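Isoaspartyl dipeptidase (Fervidobacterium islandicum, PDB 7CDH) probably hydrolyses isoaspartyl (beta-aspartyl) dipeptides as a zinc-dependent M38 metallopeptidase of the amidohydrolase family, with a likely part in protein repair. Local coordinates at residues I268-A271 and Y272-L276; L324-V327 and L328-S331; L356-E359 and Q360-E363; G371-L374 and M375-G378. One frame throughout, in Å; residues are numbered along the deposited sequence.

Contact 1: residues I268-A271 and Y272-L276; sequences ICEA and YENGL
The amide of Asn274 swings back over the last helical turn and crosses the aliphatic stem of Glu270, with ND2 3.7 Å from Glu270 CG. Setting CG of Asn274 beside its own backbone N (chi1 -62°) carries ND2 to 2.6 Å from Glu270 O. Asn274 N bonds to that same carbonyl oxygen at 3.2 Å, by a more bent path, and the two donors reach Glu270 O from opposite faces of the carbonyl plane. The Glu270 carboxylate is turned 67° from the Asn274 amide; its alkyl part, not its charged end, does the touching.

One residue earlier, Glu273 N bonds to Cys269 O at 3.1 Å, as in regular helix. The helix then ends in a Schellman motif: Leu276 N reaches back to Ala271 O at 2.7 Å, and Gly275 N bonds to Tyr272 O at 3.0 Å. Gly275, the C-prime residue, supplies the positive phi (60°) that reverses the chain. The apolar pair across this cap is Ala271 CB and Leu276 CB, 4.4 Å apart, backed by Val280 behind Ala271 and Leu236 beside Leu276.

Helix 264-273 joins the parallel strands 245-248 and 280-283 in a beta-alpha-beta crossover. At its end, the Asn274 and Schellman bonds bring backbone and side-chain N-H groups to the closing carbonyls, which would probably offset the partial negative charge there.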
# COMPACT_ATOMS: atom_id res chain seq x y z
N ILE A 268 -21.27 31.80 -31.44
CA ILE A 268 -20.73 31.27 -32.73
C ILE A 268 -20.70 32.41 -33.77
O ILE A 268 -19.75 32.46 -34.61
CB ILE A 268 -21.57 30.07 -33.19
CG1 ILE A 268 -21.28 28.86 -32.31
CG2 ILE A 268 -21.35 29.75 -34.68
CD1 ILE A 268 -22.17 27.68 -32.58
N CYS A 269 -21.72 33.27 -33.75
CA CYS A 269 -21.87 34.39 -34.72
C CYS A 269 -20.79 35.43 -34.44
O CYS A 269 -20.13 35.86 -35.40
CB CYS A 269 -23.28 34.98 -34.68
SG CYS A 269 -24.50 33.85 -35.40
N GLU A 270 -20.55 35.73 -33.17
CA GLU A 270 -19.46 36.64 -32.79
C GLU A 270 -18.13 36.03 -33.23
O GLU A 270 -17.30 36.79 -33.74
CB GLU A 270 -19.47 36.92 -31.30
CG GLU A 270 -18.39 37.90 -30.88
CD GLU A 270 -18.54 38.45 -29.46
OE1 GLU A 270 -19.64 38.28 -28.89
OE2 GLU A 270 -17.56 39.06 -28.95
N ALA A 271 -17.92 34.72 -33.07
CA ALA A 271 -16.59 34.13 -33.35
C ALA A 271 -16.32 34.23 -34.85
O ALA A 271 -15.15 34.51 -35.22
CB ALA A 271 -16.49 32.72 -32.82
N TYR A 272 -17.35 34.02 -35.68
CA TYR A 272 -17.30 34.11 -37.18
C TYR A 272 -16.93 35.54 -37.65
O TYR A 272 -15.96 35.69 -38.42
CB TYR A 272 -18.65 33.72 -37.77
CG TYR A 272 -18.72 33.62 -39.27
CD1 TYR A 272 -17.89 32.77 -39.99
CD2 TYR A 272 -19.69 34.33 -39.98
CE1 TYR A 272 -18.00 32.65 -41.38
CE2 TYR A 272 -19.80 34.22 -41.35
CZ TYR A 272 -18.96 33.38 -42.05
OH TYR A 272 -19.13 33.30 -43.40
N GLU A 273 -17.69 36.55 -37.21
CA GLU A 273 -17.47 37.98 -37.55
C GLU A 273 -16.04 38.40 -37.21
O GLU A 273 -15.51 39.30 -37.94
CB GLU A 273 -18.45 38.89 -36.81
CG GLU A 273 -19.84 38.86 -37.39
CD GLU A 273 -20.88 39.47 -36.45
OE1 GLU A 273 -20.47 40.28 -35.56
OE2 GLU A 273 -22.08 39.13 -36.60
N ASN A 274 -15.43 37.77 -36.19
CA ASN A 274 -14.07 38.12 -35.71
C ASN A 274 -13.02 37.12 -36.21
O ASN A 274 -11.90 37.19 -35.74
CB ASN A 274 -14.13 38.35 -34.21
CG ASN A 274 -15.06 39.51 -33.96
OD1 ASN A 274 -14.70 40.66 -34.22
ND2 ASN A 274 -16.29 39.23 -33.56
N GLY A 275 -13.33 36.28 -37.19
CA GLY A 275 -12.37 35.32 -37.78
C GLY A 275 -11.79 34.31 -36.77
O GLY A 275 -10.62 33.92 -36.97
N LEU A 276 -12.59 33.84 -35.80
CA LEU A 276 -12.15 32.87 -34.78
C LEU A 276 -13.03 31.61 -34.77
O LEU A 276 -12.86 30.78 -33.87
CB LEU A 276 -12.20 33.58 -33.43
CG LEU A 276 -11.26 34.76 -33.27
CD1 LEU A 276 -11.51 35.45 -31.95
CD2 LEU A 276 -9.81 34.35 -33.39

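Contact 2: residues L324-V327 and L328-S331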
# COMPACT_ATOMS: atom_id res chain seq x y z
N LEU A 324 -22.99 26.80 -44.55
CA LEU A 324 -22.88 25.44 -44.00
C LEU A 324 -21.41 25.00 -43.99
O LEU A 324 -20.97 24.46 -42.98
CB LEU A 324 -23.78 24.50 -44.80
CG LEU A 324 -23.77 23.06 -44.31
CD1 LEU A 324 -24.16 22.98 -42.82
CD2 LEU A 324 -24.71 22.22 -45.14
N ALA A 325 -20.64 25.26 -45.03
CA ALA A 325 -19.21 24.86 -45.06
C ALA A 325 -18.46 25.43 -43.85
O ALA A 325 -17.45 24.83 -43.42
CB ALA A 325 -18.56 25.30 -46.35
N GLU A 326 -18.91 26.56 -43.33
CA GLU A 326 -18.23 27.28 -42.23
C GLU A 326 -18.77 26.75 -40.89
O GLU A 326 -17.95 26.44 -40.02
CB GLU A 326 -18.43 28.79 -42.40
CG GLU A 326 -17.55 29.39 -43.49
CD GLU A 326 -16.05 29.37 -43.19
OE1 GLU A 326 -15.26 29.07 -44.12
OE2 GLU A 326 -15.68 29.66 -42.01
N VAL A 327 -20.09 26.64 -40.73
CA VAL A 327 -20.71 26.17 -39.46
C VAL A 327 -20.22 24.75 -39.14
O VAL A 327 -19.84 24.51 -38.04
CB VAL A 327 -22.23 26.26 -39.51
CG1 VAL A 327 -22.83 25.93 -38.17
CG2 VAL A 327 -22.65 27.66 -39.90
N LEU A 328 -20.08 23.88 -40.12
CA LEU A 328 -19.72 22.48 -39.90
C LEU A 328 -18.37 22.35 -39.19
O LEU A 328 -18.10 21.28 -38.65
CB LEU A 328 -19.65 21.78 -41.25
CG LEU A 328 -20.99 21.32 -41.77
CD1 LEU A 328 -20.79 20.65 -43.13
CD2 LEU A 328 -21.66 20.37 -40.79
N LYS A 329 -17.53 23.37 -39.25
CA LYS A 329 -16.18 23.33 -38.66
C LYS A 329 -16.28 22.99 -37.17
O LYS A 329 -15.35 22.35 -36.69
CB LYS A 329 -15.47 24.67 -38.83
CG LYS A 329 -15.02 24.97 -40.24
CD LYS A 329 -14.41 26.35 -40.34
CE LYS A 329 -13.82 26.63 -41.70
NZ LYS A 329 -12.96 27.83 -41.62
N ILE A 330 -17.36 23.41 -36.50
CA ILE A 330 -17.48 23.34 -35.02
C ILE A 330 -17.71 21.89 -34.53
O ILE A 330 -17.55 21.63 -33.32
CB ILE A 330 -18.61 24.26 -34.52
CG1 ILE A 330 -19.97 23.83 -35.03
CG2 ILE A 330 -18.29 25.71 -34.82
CD1 ILE A 330 -21.06 24.82 -34.66
N SER A 331 -18.12 21.02 -35.44
CA SER A 331 -18.52 19.62 -35.18
C SER A 331 -17.78 18.68 -36.12
O SER A 331 -18.04 17.50 -36.01
CB SER A 331 -20.00 19.45 -35.28
OG SER A 331 -20.63 20.24 -34.29
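Leu324 and Leu328 meet by their branches one helical turn apart, CD1 of Leu324 lying 3.7 Å from CG of Leu328 where the two chains slant across each other. A turn onward, Val327 and Ile330 run alongside one another, pointing the same way, and Val327 CG1 comes within 4.1 Å of Ile330 CD1. The Ile330 branch gets there because CG1 stands between the backbone N and the carbonyl carbon (chi1 64°), which folds it back over Val327 O.

Glu326 and Lys329 form the polar pair. The extended lysine chain and the glutamate, bent at chi2, run side by side; their ends meet in a salt bridge, Lys329 NZ to Glu326 OE2 3.3 Å, weak as a hydrogen bond. Lys329 NZ has a stronger partner in Asp278, with which it makes a second salt bridge; the ammonium group thus links the 3-10 segment to the loop before strand 280-283.

Behind these side chains stands a backbone that changes pitch. Leu328 N bonds to Leu324 O at 3.1 Å in helical i to i+4 fashion. The next steps are i to i+3: Lys329 N bonds to Glu326 O at 3.2 Å, and Ile330 N to Val327 O at 3.1 Å. Helix and 3-10 segment together pack on strand 51-59 through Leu324 and Leu328, on helix 309-318 through Leu324 and Val327, and on strand 280-283 through Ile330.

Contact 3: residues L356-E359 and Q360-E363; sequences LVDE and QSFE
Asp358 turns its carboxylate inward over the bend while Val357, its neighbour on the strand, is set against the Phe362 ring. With CG anti to the backbone N (chi1 -173°), the Asp358 side chain leans toward the returning chain, and OD1 accepts two backbone N-H groups. Gln360 N and Ser361 N each lie 3.0 Å from Asp358 OD1; they arrive from opposite faces of the carboxylate plane, both on its anti side, and the bond from Ser361 is the straighter one, at 159°.

The OD1 bond to Gln360 N defines an Asx turn. Together with the backbone bond of 2.7 Å from Phe362 N to Asp358 O, it makes an Asx motif, here forming the bend of the hairpin between the antiparallel strands 354-358 and 364-369. Beyond the bend the pairing begins with Asp358 N and Glu363 O, 3.0 Å apart. Without the Asp358 carboxylate, as with an alanine here, the N-H groups of Gln360 and Ser361 would probably lose their shared acceptor and the bend be freer to change shape.

Val357 CG1 approaches the Phe362 ring obliquely, 3.9 Å from CD2, and also rests 3.4 Å from Phe362 CA. Phe362 has a positive phi (68°), and its ring packs on Leu52 and on helix 309-318. Along the outer side of the bend, the stems of Glu359 and Gln360 run alongside each other, with Glu359 CG 3.8 Å from Gln360 NE2. The carboxylates of Glu359 and Glu363 form salt bridges with Lys9 and Arg315, respectively.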
# COMPACT_ATOMS: atom_id res chain seq x y z
N LEU A 356 -26.17 12.01 -44.31
CA LEU A 356 -26.93 12.45 -45.49
C LEU A 356 -28.12 13.24 -44.97
O LEU A 356 -28.88 12.72 -44.15
CB LEU A 356 -27.33 11.21 -46.28
CG LEU A 356 -26.20 10.58 -47.07
CD1 LEU A 356 -26.53 9.15 -47.44
CD2 LEU A 356 -25.91 11.39 -48.33
N VAL A 357 -28.20 14.49 -45.37
CA VAL A 357 -29.26 15.43 -44.92
C VAL A 357 -30.16 15.74 -46.11
O VAL A 357 -29.71 15.75 -47.26
CB VAL A 357 -28.53 16.64 -44.33
CG1 VAL A 357 -29.45 17.80 -44.09
CG2 VAL A 357 -27.82 16.21 -43.07
N ASP A 358 -31.45 15.91 -45.87
CA ASP A 358 -32.41 16.36 -46.90
C ASP A 358 -32.15 17.85 -47.19
O ASP A 358 -32.10 18.63 -46.23
CB ASP A 358 -33.82 16.08 -46.40
CG ASP A 358 -34.85 16.36 -47.47
OD1 ASP A 358 -35.15 17.57 -47.68
OD2 ASP A 358 -35.30 15.36 -48.09
N GLU A 359 -31.94 18.24 -48.46
CA GLU A 359 -31.53 19.63 -48.80
C GLU A 359 -32.66 20.62 -48.51
O GLU A 359 -32.35 21.77 -48.24
CB GLU A 359 -31.04 19.72 -50.24
CG GLU A 359 -32.13 19.46 -51.28
CD GLU A 359 -31.67 19.51 -52.73
OE1 GLU A 359 -30.47 19.82 -52.97
OE2 GLU A 359 -32.53 19.25 -53.61
N GLN A 360 -33.93 20.18 -48.49
CA GLN A 360 -35.08 21.06 -48.17
C GLN A 360 -35.22 21.16 -46.65
O GLN A 360 -34.92 22.25 -46.11
CB GLN A 360 -36.37 20.55 -48.83
CG GLN A 360 -36.36 20.62 -50.36
CD GLN A 360 -35.94 21.98 -50.89
OE1 GLN A 360 -36.47 23.02 -50.50
NE2 GLN A 360 -34.96 21.98 -51.78
N SER A 361 -35.64 20.06 -45.99
CA SER A 361 -36.00 20.00 -44.55
C SER A 361 -34.75 20.01 -43.64
O SER A 361 -34.86 20.45 -42.47
CB SER A 361 -36.85 18.80 -44.27
OG SER A 361 -36.06 17.62 -44.33
N PHE A 362 -33.60 19.55 -44.14
CA PHE A 362 -32.33 19.48 -43.37
C PHE A 362 -32.45 18.42 -42.25
O PHE A 362 -31.75 18.49 -41.25
CB PHE A 362 -31.96 20.86 -42.83
CG PHE A 362 -30.90 21.53 -43.65
CD1 PHE A 362 -31.22 22.11 -44.87
CD2 PHE A 362 -29.60 21.59 -43.21
CE1 PHE A 362 -30.26 22.74 -45.63
CE2 PHE A 362 -28.62 22.22 -43.97
CZ PHE A 362 -28.96 22.79 -45.19
N GLU A 363 -33.29 17.42 -42.45
CA GLU A 363 -33.48 16.30 -41.51
C GLU A 363 -32.42 15.25 -41.83
O GLU A 363 -32.14 15.04 -43.04
CB GLU A 363 -34.92 15.81 -41.65
CG GLU A 363 -35.95 16.83 -41.17
CD GLU A 363 -36.40 16.69 -39.73
OE1 GLU A 363 -37.07 15.67 -39.43
OE2 GLU A 363 -36.08 17.58 -38.90

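Contact 4: residues G371-L374 and M375-G378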
# COMPACT_ATOMS: atom_id res chain seq x y z
N GLY A 371 -18.07 3.18 -42.84
CA GLY A 371 -18.59 2.74 -44.15
C GLY A 371 -19.75 1.78 -44.02
O GLY A 371 -20.12 1.20 -45.02
N GLU A 372 -20.31 1.64 -42.82
CA GLU A 372 -21.52 0.82 -42.54
C GLU A 372 -22.68 1.80 -42.36
O GLU A 372 -22.48 2.87 -41.75
CB GLU A 372 -21.26 -0.12 -41.35
CG GLU A 372 -22.51 -0.54 -40.57
CD GLU A 372 -22.33 -1.25 -39.23
OE1 GLU A 372 -21.16 -1.41 -38.77
OE2 GLU A 372 -23.36 -1.63 -38.62
N PHE A 373 -23.85 1.47 -42.90
CA PHE A 373 -25.08 2.26 -42.68
C PHE A 373 -25.59 1.93 -41.29
O PHE A 373 -26.01 0.80 -41.07
CB PHE A 373 -26.15 1.94 -43.74
CG PHE A 373 -25.90 2.60 -45.07
CD1 PHE A 373 -26.40 3.87 -45.32
CD2 PHE A 373 -25.15 1.98 -46.05
CE1 PHE A 373 -26.15 4.50 -46.52
CE2 PHE A 373 -24.90 2.62 -47.25
CZ PHE A 373 -25.39 3.88 -47.48
N LEU A 374 -25.51 2.88 -40.38
CA LEU A 374 -26.20 2.81 -39.07
C LEU A 374 -27.66 3.18 -39.30
O LEU A 374 -28.51 2.66 -38.57
CB LEU A 374 -25.54 3.79 -38.08
CG LEU A 374 -24.02 3.61 -37.91
CD1 LEU A 374 -23.51 4.53 -36.81
CD2 LEU A 374 -23.67 2.15 -37.60
N MET A 375 -27.91 4.07 -40.25
CA MET A 375 -29.28 4.50 -40.65
C MET A 375 -29.32 4.75 -42.16
O MET A 375 -28.38 5.40 -42.71
CB MET A 375 -29.71 5.76 -39.90
CG MET A 375 -31.20 6.00 -40.05
SD MET A 375 -31.84 7.33 -39.02
CE MET A 375 -30.86 8.70 -39.61
N LYS A 376 -30.33 4.17 -42.81
CA LYS A 376 -30.59 4.25 -44.27
C LYS A 376 -32.05 4.67 -44.44
O LYS A 376 -32.96 3.88 -44.05
CB LYS A 376 -30.29 2.93 -44.96
CG LYS A 376 -30.04 3.06 -46.45
CD LYS A 376 -29.97 1.75 -47.20
CE LYS A 376 -28.56 1.28 -47.42
NZ LYS A 376 -28.53 -0.16 -47.78
N ASP A 377 -32.25 5.91 -44.90
CA ASP A 377 -33.58 6.45 -45.28
C ASP A 377 -34.53 6.29 -44.09
O ASP A 377 -35.58 5.65 -44.26
CB ASP A 377 -34.10 5.74 -46.54
CG ASP A 377 -33.26 6.04 -47.77
OD1 ASP A 377 -32.96 7.24 -48.00
OD2 ASP A 377 -32.85 5.07 -48.46
N GLY A 378 -34.13 6.81 -42.93
CA GLY A 378 -34.88 6.77 -41.66
C GLY A 378 -34.93 5.40 -40.99
O GLY A 378 -35.55 5.31 -39.94
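Phe373 meets Lys376 three residues on, its ring lying under the aliphatic end of the lysine. Lys376 CE stands 3.6 Å above the plane of the Phe373 ring, and the line from that carbon to the centroid is only 9° off the ring normal, a CH-pi contact almost over the centre. Lys376 NZ, 4.7 Å from the Phe373 centroid and 23° off the normal, adds a cation-pi interaction on the same face. The lysine bends at chi3 (-97°), which lays its terminal atoms across the ring. At the ring edge, in its plane, Met375 O lies 3.6 Å from Phe373 CD1.

Partners on strand 43-47 help to place the pair: Lys376 NZ makes a salt bridge with Glu44, which probably holds its charge more firmly than the ring does, and the ring of Tyr46 meets that of Phe373 with the planes about 50° apart. Were the Phe373 ring replaced by the small side chain of an alanine, CE and NZ of the lysine would probably lose the surface they lie on and turn more freely.

At Leu374 the chain turns a corner. No hydrogen bond joins 371-374 to 375-378. The Leu374 and Met375 side chains both touch Ile86 of helix 82-86, and Met375 also packs on Ile364.

Across the hairpin, Leu374 and Met375 each form a backbone hydrogen bond with Val367 of strand 364-369. Two successive residues facing one residue of the neighbouring strand are the mark of a classic beta bulge, which here interrupts strand 372-376.

All four contacts are local and follow one another along the chain; none nests within or crosses another. Contact 1 ends helix 264-273 and leads into strand 280-283. Contact 2 carries helix 324-327 into its 3-10 turn and touches contact 1 through Ile268 CD1 and Ile330 CD1, 3.7 Å apart. Contact 3 closes the loop of the hairpin between strands 354-358 and 364-369, and contact 2 reaches it where Leu324 CD2 lies 4.1 Å from Phe362 CE2. Contact 4 bends the next strand of that sheet, its nearest atoms about 5 Å from contact 3 without touching. The series runs from helix 264-273 to the strands near the C terminus, and none of the zinc ligands lies in it.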